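Local coordinates for photoreceptor-histidine kinase BphP (Stigmatella aurantiaca DW4/3-1, PDB 6BAF), which senses light through a bound bilin chromophore and probably relays the signal through a histidine kinase, at residues E200-Q203 and L207-I210; I213-A218 and R238-I243; A166-S171 and D264-G269. All coordinates share one frame; numbering follows the deposited sequence.

In the fold
All three contacts lie within the GAF domain range, and contact 1 lies between the other two. Contacts 1 and 2 both touch BLR and have centres about 14 Å apart; I210 CD1 of the first packs on V240 CG2 of the second at 3.8 Å, and Y202 and R238 converge on the same propionate of BLR. Contact 3, its centre about 14 Å from that of contact 1, is joined to it by Q203 OE1 and L267 N, 3.0 Å apart. It does not reach the chromophore: the side chain of L267 is about 9 Å from BLR. Contacts 2 and 3, with centres about 26 Å apart, do not touch. Along the chain, contacts 1 and 2 follow one another inside the loop closed by contact 3.

Contact 1. Residues E200-Q203 and L207-I210. With BLR (3-[5-[(Z)-(4-ethenyl-3-methyl-5-oxidanylidene-pyrrol-2-ylidene)methyl]-2-[[5-[(Z)-(3-ethenyl-4-methyl-5-oxidanylidene-pyrrol-2-ylidene)methyl]-3-(3-hydroxy-3-oxopropyl)-4-methyl-1H-pyrrol-2-yl]methyl]-4-methyl-1H-pyrrol-3-yl]propanoic acid), chain B.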
# COMPACT_ATOMS: atom_id res chain seq x y z
N GLU A 200 -9.58 -17.29 -19.77
CA GLU A 200 -10.10 -17.97 -18.59
C GLU A 200 -9.05 -18.04 -17.49
O GLU A 200 -9.36 -17.86 -16.31
CB GLU A 200 -10.58 -19.37 -18.95
CG GLU A 200 -11.97 -19.39 -19.57
CD GLU A 200 -12.32 -20.74 -20.21
OE1 GLU A 200 -11.42 -21.63 -20.30
OE2 GLU A 200 -13.50 -20.89 -20.63
N LEU A 201 -7.81 -18.35 -17.84
CA LEU A 201 -6.75 -18.29 -16.84
C LEU A 201 -6.61 -16.87 -16.28
O LEU A 201 -6.40 -16.69 -15.07
CB LEU A 201 -5.45 -18.76 -17.47
CG LEU A 201 -4.23 -18.62 -16.57
CD1 LEU A 201 -4.42 -19.43 -15.31
CD2 LEU A 201 -3.04 -19.14 -17.35
N TYR A 202 -6.74 -15.84 -17.13
CA TYR A 202 -6.48 -14.49 -16.65
C TYR A 202 -7.62 -13.99 -15.79
O TYR A 202 -7.44 -13.01 -15.06
CB TYR A 202 -6.21 -13.53 -17.80
CG TYR A 202 -5.03 -13.93 -18.69
CD1 TYR A 202 -4.08 -14.86 -18.27
CD2 TYR A 202 -4.88 -13.36 -19.96
CE1 TYR A 202 -3.01 -15.23 -19.09
CE2 TYR A 202 -3.81 -13.71 -20.80
CZ TYR A 202 -2.90 -14.65 -20.36
OH TYR A 202 -1.83 -14.99 -21.18
N GLN A 203 -8.79 -14.64 -15.83
CA GLN A 203 -9.83 -14.31 -14.87
C GLN A 203 -9.50 -14.79 -13.47
O GLN A 203 -10.13 -14.34 -12.51
CB GLN A 203 -11.17 -14.93 -15.27
CG GLN A 203 -11.88 -14.12 -16.27
CD GLN A 203 -13.26 -14.64 -16.59
OE1 GLN A 203 -14.03 -13.94 -17.26
NE2 GLN A 203 -13.59 -15.87 -16.14
N LEU A 207 -2.09 -11.37 -12.88
CA LEU A 207 -0.82 -10.75 -13.25
C LEU A 207 0.04 -11.76 -14.00
O LEU A 207 0.09 -12.92 -13.63
CB LEU A 207 -0.06 -10.27 -11.98
CG LEU A 207 1.47 -10.05 -12.11
CD1 LEU A 207 1.74 -8.80 -12.86
CD2 LEU A 207 2.20 -10.11 -10.74
N ARG A 208 0.70 -11.32 -15.08
CA ARG A 208 1.67 -12.16 -15.75
C ARG A 208 2.80 -11.27 -16.21
O ARG A 208 2.58 -10.13 -16.61
CB ARG A 208 1.06 -12.93 -16.94
CG ARG A 208 0.42 -12.03 -17.97
CD ARG A 208 -0.96 -12.54 -18.33
NE ARG A 208 -1.90 -12.59 -17.19
CZ ARG A 208 -2.83 -11.67 -16.97
NH1 ARG A 208 -3.67 -11.79 -15.93
NH2 ARG A 208 -2.91 -10.60 -17.78
N ILE A 209 4.01 -11.79 -16.15
CA ILE A 209 5.18 -11.04 -16.59
C ILE A 209 6.12 -11.95 -17.36
O ILE A 209 6.41 -13.09 -16.94
CB ILE A 209 5.90 -10.33 -15.42
CG1 ILE A 209 6.99 -9.41 -16.00
CG2 ILE A 209 6.49 -11.33 -14.42
CD1 ILE A 209 7.57 -8.44 -15.01
N ILE A 210 6.61 -11.44 -18.49
CA ILE A 210 7.61 -12.09 -19.33
C ILE A 210 8.78 -11.12 -19.44
O ILE A 210 8.76 -10.25 -20.33
CB ILE A 210 7.03 -12.44 -20.70
CG1 ILE A 210 5.73 -13.22 -20.53
CG2 ILE A 210 8.07 -13.19 -21.59
CD1 ILE A 210 4.87 -13.24 -21.79
CHA BLR B . -1.52 -14.20 -24.52
NA BLR B . -1.78 -12.26 -26.12
C1A BLR B . -1.57 -12.74 -24.89
C2A BLR B . -1.42 -11.70 -23.97
C3A BLR B . -1.56 -10.54 -24.66
C4A BLR B . -1.77 -10.90 -25.99
CMA BLR B . -1.50 -9.12 -24.02
CAA BLR B . -1.16 -11.88 -22.48
CBA BLR B . 0.33 -12.14 -22.15
CGA BLR B . 1.17 -10.86 -22.21
O1A BLR B . 0.84 -9.92 -21.43
O2A BLR B . 2.17 -10.71 -23.01
CHB BLR B . -2.02 -10.04 -27.21
NB BLR B . -0.37 -8.18 -26.82
C1B BLR B . -1.62 -8.81 -27.39
C2B BLR B . -2.27 -7.78 -28.24
C3B BLR B . -1.54 -6.58 -28.21
C4B BLR B . -0.34 -6.74 -27.34
CMB BLR B . -3.57 -7.96 -29.03
OB BLR B . 0.50 -5.95 -27.10
CAB BLR B . -2.00 -5.32 -28.96
CBB BLR B . -1.39 -4.16 -28.82
NC BLR B . -1.90 -15.25 -29.92
C1C BLR B . -2.12 -14.99 -31.40
C2C BLR B . -2.52 -16.30 -31.99
C3C BLR B . -2.59 -17.32 -31.00
C4C BLR B . -2.20 -16.72 -29.68
CMC BLR B . -2.85 -16.46 -33.46
OC BLR B . -1.98 -13.97 -31.98
CAC BLR B . -2.97 -18.79 -31.24
CBC BLR B . -4.12 -19.14 -31.86
CHD BLR B . -2.14 -17.36 -28.56
ND BLR B . -1.88 -15.28 -26.85
C1D BLR B . -1.92 -16.71 -27.21
C2D BLR B . -1.70 -17.55 -26.04
C3D BLR B . -1.55 -16.65 -24.90
C4D BLR B . -1.68 -15.22 -25.36
CMD BLR B . -1.68 -19.09 -26.04
CAD BLR B . -1.29 -17.08 -23.47
CBD BLR B . 0.20 -16.96 -23.20
CGD BLR B . 0.30 -17.56 -21.81
O1D BLR B . -0.30 -16.99 -20.84
O2D BLR B . 0.91 -18.66 -21.67
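R208 leaves its strand with CG tucked between the backbone N and the carbonyl carbon (chi1 57°), then bends at chi2 and chi3; Y202 sets CG anti to its carbonyl carbon, beside the backbone N (chi1 -58°). Together these turns lay the guanidinium over one face of the Y202 ring. The evidence for a true stack is in the planes: they are 18° apart, with centres 3.8 Å from each other. R208 NE sits above the rim of the ring, 3.3 Å from Y202 CD1, whereas R208 CZ makes the cation-pi contact. The methylene takes part too: R208 CD stands over the same face, 3.7 Å from the centroid, as a CH-pi partner. Beyond the ring, Y202 OH donates a short hydrogen bond of 2.5 Å to BLR O1D, which lies in the ring plane at its edge. The guanidinium is itself tied down: NH1 bonds to S260 OG and N205 O, and NH2 to S258 OG. S260 OG also bonds to Y202 O. R208 thus probably helps to fix the tilt of a first-shell tyrosine from the second shell, and its charge would probably polarise the phenol and strengthen its donation to the propionate.

Contact 2. Residues I213-A218 and R238-I243; sequences IDYQPA and RSVSPI. With BLR (3-[5-[(Z)-(4-ethenyl-3-methyl-5-oxidanylidene-pyrrol-2-ylidene)methyl]-2-[[5-[(Z)-(3-ethenyl-4-methyl-5-oxidanylidene-pyrrol-2-ylidene)methyl]-3-(3-hydroxy-3-oxopropyl)-4-methyl-1H-pyrrol-2-yl]methyl]-4-methyl-1H-pyrrol-3-yl]propanoic acid), chain B.
Y215 and S239 meet through their hydroxyls. Y215 OH and S239 OG are 2.7 Å apart, a hydrogen bond in which either may be the donor, and S239 OG lies in the plane of the tyrosine ring at its edge. With CG lodged between its backbone N and carbonyl carbon (chi1 65°), Y215 carries its hydroxyl to S239. Van der Waals contact adds little: P217 CB comes to 4.0 Å from S239 OG, and the Y215 side chain also touches L245 of helix 242-251.

The second kind of interaction is hydrogen bonding to the propionate, and it belongs to R238-I243 and BLR. R238, whose CB points away from 213-218, presents one edge of its guanidinium to the propionate in a two-pronged grip: NH1 donates to BLR O1D and NH2 to BLR O2D, each at 2.8 Å and nearly straight, at 167° and 165°. The backbone joins in, S241 N donating to BLR O2D at 2.9 Å, and NH2 has a second partner in I8 O.

Van der Waals contacts complete the chromophore side. I243 CD1 rests 3.4 Å from BLR CAC, on the vinyl group, and S241 CB is 3.4 Å from the ring methyl BLR CMD. S241 also caps the helix that starts at P242, its OG accepting a weak bond from I243 N.

Backbone bonds of A218 with I14 and of S239 with A13 bring the N-terminal strand 13-14 against both segments, and Q15 NE2 bonds to R238 O. An N-terminal strand bonded to A218 and to S239, at either end of the intervening chain, is consistent with the knot characteristic of phytochromes, next to their arginine-bound bilin propionate.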
# COMPACT_ATOMS: atom_id res chain seq x y z
N ILE A 213 11.51 -12.32 -23.74
CA ILE A 213 10.93 -13.40 -24.53
C ILE A 213 11.96 -14.41 -25.02
O ILE A 213 11.56 -15.43 -25.56
CB ILE A 213 10.16 -12.90 -25.76
CG1 ILE A 213 11.15 -12.42 -26.83
CG2 ILE A 213 9.11 -11.86 -25.34
CD1 ILE A 213 10.46 -12.07 -28.16
N ASP A 214 13.26 -14.17 -24.81
CA ASP A 214 14.34 -15.09 -25.21
C ASP A 214 14.88 -15.77 -23.97
O ASP A 214 15.74 -15.23 -23.26
CB ASP A 214 15.47 -14.35 -25.92
CG ASP A 214 15.01 -13.75 -27.24
OD1 ASP A 214 14.30 -14.47 -27.99
OD2 ASP A 214 15.33 -12.56 -27.50
N TYR A 215 14.37 -16.96 -23.69
CA TYR A 215 14.83 -17.69 -22.53
C TYR A 215 14.76 -19.16 -22.86
O TYR A 215 13.97 -19.59 -23.70
CB TYR A 215 13.98 -17.36 -21.28
CG TYR A 215 12.51 -17.79 -21.36
CD1 TYR A 215 12.12 -19.07 -20.94
CD2 TYR A 215 11.53 -16.92 -21.81
CE1 TYR A 215 10.78 -19.48 -21.00
CE2 TYR A 215 10.18 -17.31 -21.87
CZ TYR A 215 9.83 -18.60 -21.46
OH TYR A 215 8.53 -18.98 -21.50
N GLN A 216 15.59 -19.93 -22.18
CA GLN A 216 15.51 -21.37 -22.31
C GLN A 216 14.63 -21.90 -21.19
O GLN A 216 15.02 -21.78 -20.01
CB GLN A 216 16.92 -21.97 -22.25
CG GLN A 216 16.95 -23.49 -22.25
CD GLN A 216 17.11 -24.01 -23.67
OE1 GLN A 216 16.22 -24.68 -24.21
NE2 GLN A 216 18.25 -23.67 -24.32
N PRO A 217 13.46 -22.48 -21.49
CA PRO A 217 12.57 -22.95 -20.41
C PRO A 217 13.31 -23.93 -19.51
O PRO A 217 14.11 -24.74 -19.97
CB PRO A 217 11.41 -23.62 -21.17
CG PRO A 217 11.38 -22.94 -22.53
CD PRO A 217 12.88 -22.72 -22.83
N ALA A 218 13.13 -23.78 -18.19
CA ALA A 218 13.78 -24.67 -17.22
C ALA A 218 12.78 -25.76 -16.81
O ALA A 218 11.76 -25.46 -16.16
CB ALA A 218 14.27 -23.90 -16.00
N ARG A 238 5.61 -19.47 -14.54
CA ARG A 238 5.09 -20.38 -15.57
C ARG A 238 5.61 -20.00 -16.96
O ARG A 238 5.47 -18.86 -17.39
CB ARG A 238 3.55 -20.34 -15.57
CG ARG A 238 2.88 -21.23 -16.65
CD ARG A 238 1.35 -21.08 -16.67
NE ARG A 238 0.95 -19.70 -16.94
CZ ARG A 238 0.78 -19.21 -18.16
NH1 ARG A 238 0.45 -17.94 -18.31
NH2 ARG A 238 0.94 -19.99 -19.24
N SER A 239 6.20 -20.97 -17.66
CA SER A 239 6.65 -20.72 -19.02
C SER A 239 5.45 -20.48 -19.91
O SER A 239 4.47 -21.23 -19.88
CB SER A 239 7.46 -21.91 -19.53
OG SER A 239 8.03 -21.58 -20.79
N VAL A 240 5.50 -19.43 -20.73
CA VAL A 240 4.24 -19.08 -21.40
C VAL A 240 4.18 -19.75 -22.77
O VAL A 240 5.19 -20.27 -23.28
CB VAL A 240 4.03 -17.56 -21.53
CG1 VAL A 240 4.07 -16.88 -20.13
CG2 VAL A 240 5.03 -16.98 -22.51
N SER A 241 3.01 -19.74 -23.37
CA SER A 241 2.81 -20.49 -24.59
C SER A 241 3.81 -20.08 -25.68
O SER A 241 3.99 -18.87 -25.93
CB SER A 241 1.38 -20.31 -25.06
OG SER A 241 1.30 -20.44 -26.47
N PRO A 242 4.50 -21.04 -26.31
CA PRO A 242 5.49 -20.70 -27.35
C PRO A 242 4.91 -19.92 -28.50
O PRO A 242 5.62 -19.11 -29.10
CB PRO A 242 5.98 -22.08 -27.82
CG PRO A 242 5.76 -22.98 -26.62
CD PRO A 242 4.50 -22.48 -25.98
N ILE A 243 3.64 -20.13 -28.84
CA ILE A 243 3.11 -19.35 -29.95
C ILE A 243 2.93 -17.88 -29.55
O ILE A 243 2.97 -16.99 -30.41
CB ILE A 243 1.78 -19.98 -30.43
CG1 ILE A 243 1.24 -19.25 -31.64
CG2 ILE A 243 0.74 -19.90 -29.38
CD1 ILE A 243 0.06 -19.98 -32.30
CHA BLR B . -1.52 -14.20 -24.52
NA BLR B . -1.78 -12.26 -26.12
C1A BLR B . -1.57 -12.74 -24.89
C2A BLR B . -1.42 -11.70 -23.97
C3A BLR B . -1.56 -10.54 -24.66
C4A BLR B . -1.77 -10.90 -25.99
CMA BLR B . -1.50 -9.12 -24.02
CAA BLR B . -1.16 -11.88 -22.48
CBA BLR B . 0.33 -12.14 -22.15
CGA BLR B . 1.17 -10.86 -22.21
O1A BLR B . 0.84 -9.92 -21.43
O2A BLR B . 2.17 -10.71 -23.01
CHB BLR B . -2.02 -10.04 -27.21
NB BLR B . -0.37 -8.18 -26.82
C1B BLR B . -1.62 -8.81 -27.39
C2B BLR B . -2.27 -7.78 -28.24
C3B BLR B . -1.54 -6.58 -28.21
C4B BLR B . -0.34 -6.74 -27.34
CMB BLR B . -3.57 -7.96 -29.03
OB BLR B . 0.50 -5.95 -27.10
CAB BLR B . -2.00 -5.32 -28.96
CBB BLR B . -1.39 -4.16 -28.82
NC BLR B . -1.90 -15.25 -29.92
C1C BLR B . -2.12 -14.99 -31.40
C2C BLR B . -2.52 -16.30 -31.99
C3C BLR B . -2.59 -17.32 -31.00
C4C BLR B . -2.20 -16.72 -29.68
CMC BLR B . -2.85 -16.46 -33.46
OC BLR B . -1.98 -13.97 -31.98
CAC BLR B . -2.97 -18.79 -31.24
CBC BLR B . -4.12 -19.14 -31.86
CHD BLR B . -2.14 -17.36 -28.56
ND BLR B . -1.88 -15.28 -26.85
C1D BLR B . -1.92 -16.71 -27.21
C2D BLR B . -1.70 -17.55 -26.04
C3D BLR B . -1.55 -16.65 -24.90
C4D BLR B . -1.68 -15.22 -25.36
CMD BLR B . -1.68 -19.09 -26.04
CAD BLR B . -1.29 -17.08 -23.47
CBD BLR B . 0.20 -16.96 -23.20
CGD BLR B . 0.30 -17.56 -21.81
O1D BLR B . -0.30 -16.99 -20.84
O2D BLR B . 0.91 -18.66 -21.67

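Contact 3. Residues A166-S171 and D264-G269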
# COMPACT_ATOMS: atom_id res chain seq x y z
N ALA A 166 -17.96 -7.70 -26.82
CA ALA A 166 -19.05 -8.61 -26.42
C ALA A 166 -18.92 -10.17 -26.36
O ALA A 166 -19.73 -10.72 -25.61
CB ALA A 166 -20.27 -8.28 -27.27
N GLU A 167 -18.07 -10.99 -26.99
CA GLU A 167 -17.45 -11.16 -28.31
C GLU A 167 -15.92 -11.40 -28.23
O GLU A 167 -15.38 -12.22 -28.98
CB GLU A 167 -17.72 -10.07 -29.27
CG GLU A 167 -17.45 -10.72 -30.63
CD GLU A 167 -18.48 -10.40 -31.68
OE1 GLU A 167 -19.61 -10.07 -31.26
OE2 GLU A 167 -18.15 -10.47 -32.92
N TRP A 168 -15.26 -10.71 -27.30
CA TRP A 168 -13.88 -10.93 -26.88
C TRP A 168 -12.86 -10.48 -27.91
O TRP A 168 -11.66 -10.75 -27.74
CB TRP A 168 -13.62 -12.39 -26.46
CG TRP A 168 -14.54 -12.75 -25.35
CD1 TRP A 168 -15.68 -13.50 -25.44
CD2 TRP A 168 -14.46 -12.30 -23.98
NE1 TRP A 168 -16.30 -13.58 -24.21
CE2 TRP A 168 -15.57 -12.85 -23.30
CE3 TRP A 168 -13.54 -11.51 -23.26
CZ2 TRP A 168 -15.80 -12.64 -21.92
CZ3 TRP A 168 -13.76 -11.30 -21.89
CH2 TRP A 168 -14.88 -11.86 -21.24
N ASN A 169 -13.28 -9.72 -28.91
CA ASN A 169 -12.33 -8.87 -29.61
C ASN A 169 -11.84 -7.79 -28.66
O ASN A 169 -12.49 -7.48 -27.66
CB ASN A 169 -13.00 -8.24 -30.83
CG ASN A 169 -13.56 -9.30 -31.79
OD1 ASN A 169 -12.85 -10.25 -32.14
ND2 ASN A 169 -14.82 -9.16 -32.18
N GLY A 170 -10.68 -7.21 -28.97
CA GLY A 170 -10.11 -6.21 -28.11
C GLY A 170 -9.89 -4.88 -28.82
O GLY A 170 -9.74 -4.86 -30.05
N SER A 171 -9.85 -3.78 -28.05
CA SER A 171 -9.56 -2.44 -28.53
C SER A 171 -8.54 -1.78 -27.62
O SER A 171 -8.68 -1.86 -26.39
CB SER A 171 -10.81 -1.58 -28.52
OG SER A 171 -11.73 -2.10 -29.44
N ASP A 264 -17.62 -7.28 -12.41
CA ASP A 264 -18.68 -8.25 -12.13
C ASP A 264 -18.17 -9.69 -12.25
O ASP A 264 -18.85 -10.56 -12.80
CB ASP A 264 -19.90 -8.04 -13.04
CG ASP A 264 -20.55 -6.64 -12.90
OD1 ASP A 264 -20.85 -6.00 -13.95
OD2 ASP A 264 -20.76 -6.18 -11.74
N GLY A 265 -16.96 -9.95 -11.77
CA GLY A 265 -16.43 -11.31 -11.82
C GLY A 265 -16.03 -11.81 -13.20
O GLY A 265 -15.74 -13.00 -13.37
N LYS A 266 -15.94 -10.93 -14.19
CA LYS A 266 -15.67 -11.35 -15.55
C LYS A 266 -14.58 -10.45 -16.12
O LYS A 266 -14.50 -9.27 -15.76
CB LYS A 266 -16.99 -11.31 -16.35
CG LYS A 266 -16.87 -11.04 -17.82
CD LYS A 266 -18.22 -11.29 -18.53
CE LYS A 266 -18.35 -10.48 -19.82
NZ LYS A 266 -19.68 -9.79 -19.85
N LEU A 267 -13.71 -11.02 -16.96
CA LEU A 267 -12.58 -10.27 -17.50
C LEU A 267 -13.10 -9.14 -18.37
O LEU A 267 -13.95 -9.35 -19.23
CB LEU A 267 -11.66 -11.17 -18.31
CG LEU A 267 -10.31 -10.65 -18.77
CD1 LEU A 267 -9.38 -10.32 -17.55
CD2 LEU A 267 -9.66 -11.73 -19.70
N TRP A 268 -12.64 -7.92 -18.09
CA TRP A 268 -13.10 -6.71 -18.75
C TRP A 268 -12.07 -6.17 -19.73
O TRP A 268 -12.43 -5.58 -20.75
CB TRP A 268 -13.38 -5.63 -17.69
CG TRP A 268 -13.95 -4.31 -18.17
CD1 TRP A 268 -15.28 -3.95 -18.27
CD2 TRP A 268 -13.20 -3.17 -18.63
NE1 TRP A 268 -15.39 -2.66 -18.73
CE2 TRP A 268 -14.13 -2.15 -18.94
CE3 TRP A 268 -11.83 -2.89 -18.76
CZ2 TRP A 268 -13.74 -0.91 -19.40
CZ3 TRP A 268 -11.45 -1.67 -19.21
CH2 TRP A 268 -12.40 -0.68 -19.52
N GLY A 269 -10.80 -6.44 -19.45
CA GLY A 269 -9.74 -5.78 -20.16
C GLY A 269 -8.44 -6.16 -19.51
O GLY A 269 -8.39 -6.97 -18.58
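The benzo edge of the W168 indole meets the backbone of L267: CZ3 and CH2 are both 3.3 Å from L267 O, which lies near the ring plane. K266 flanks the same end of the indole at an oblique slant, K266 CE being 3.9 Å from W168 CZ2, and L267 CB comes within 4.2 Å of W168 CZ3. W168 sets off beside its own backbone N, opposite the carbonyl carbon (chi1 -58°), and only the far end of the ring arrives at the strand.

In the next shell, the F164 ring meets the indole with planes at about 60°, while R199 of helix 196-202 touches both W168 and L267. The loop before strand 170-177 thereby reaches past the intervening strand 158-164 to strand 266-275. Just beyond L267, W268 and G269 form a classic beta bulge opposite L261.

Were W168 replaced by an alanine, L267 O would probably lose its aromatic neighbour and a gap would be likely to open beside the K266 methylenes. With C-H atoms of the indole edge, slightly positive in character, turned to a carbonyl oxygen, the contact is probably mildly electrostatic as well as apolar.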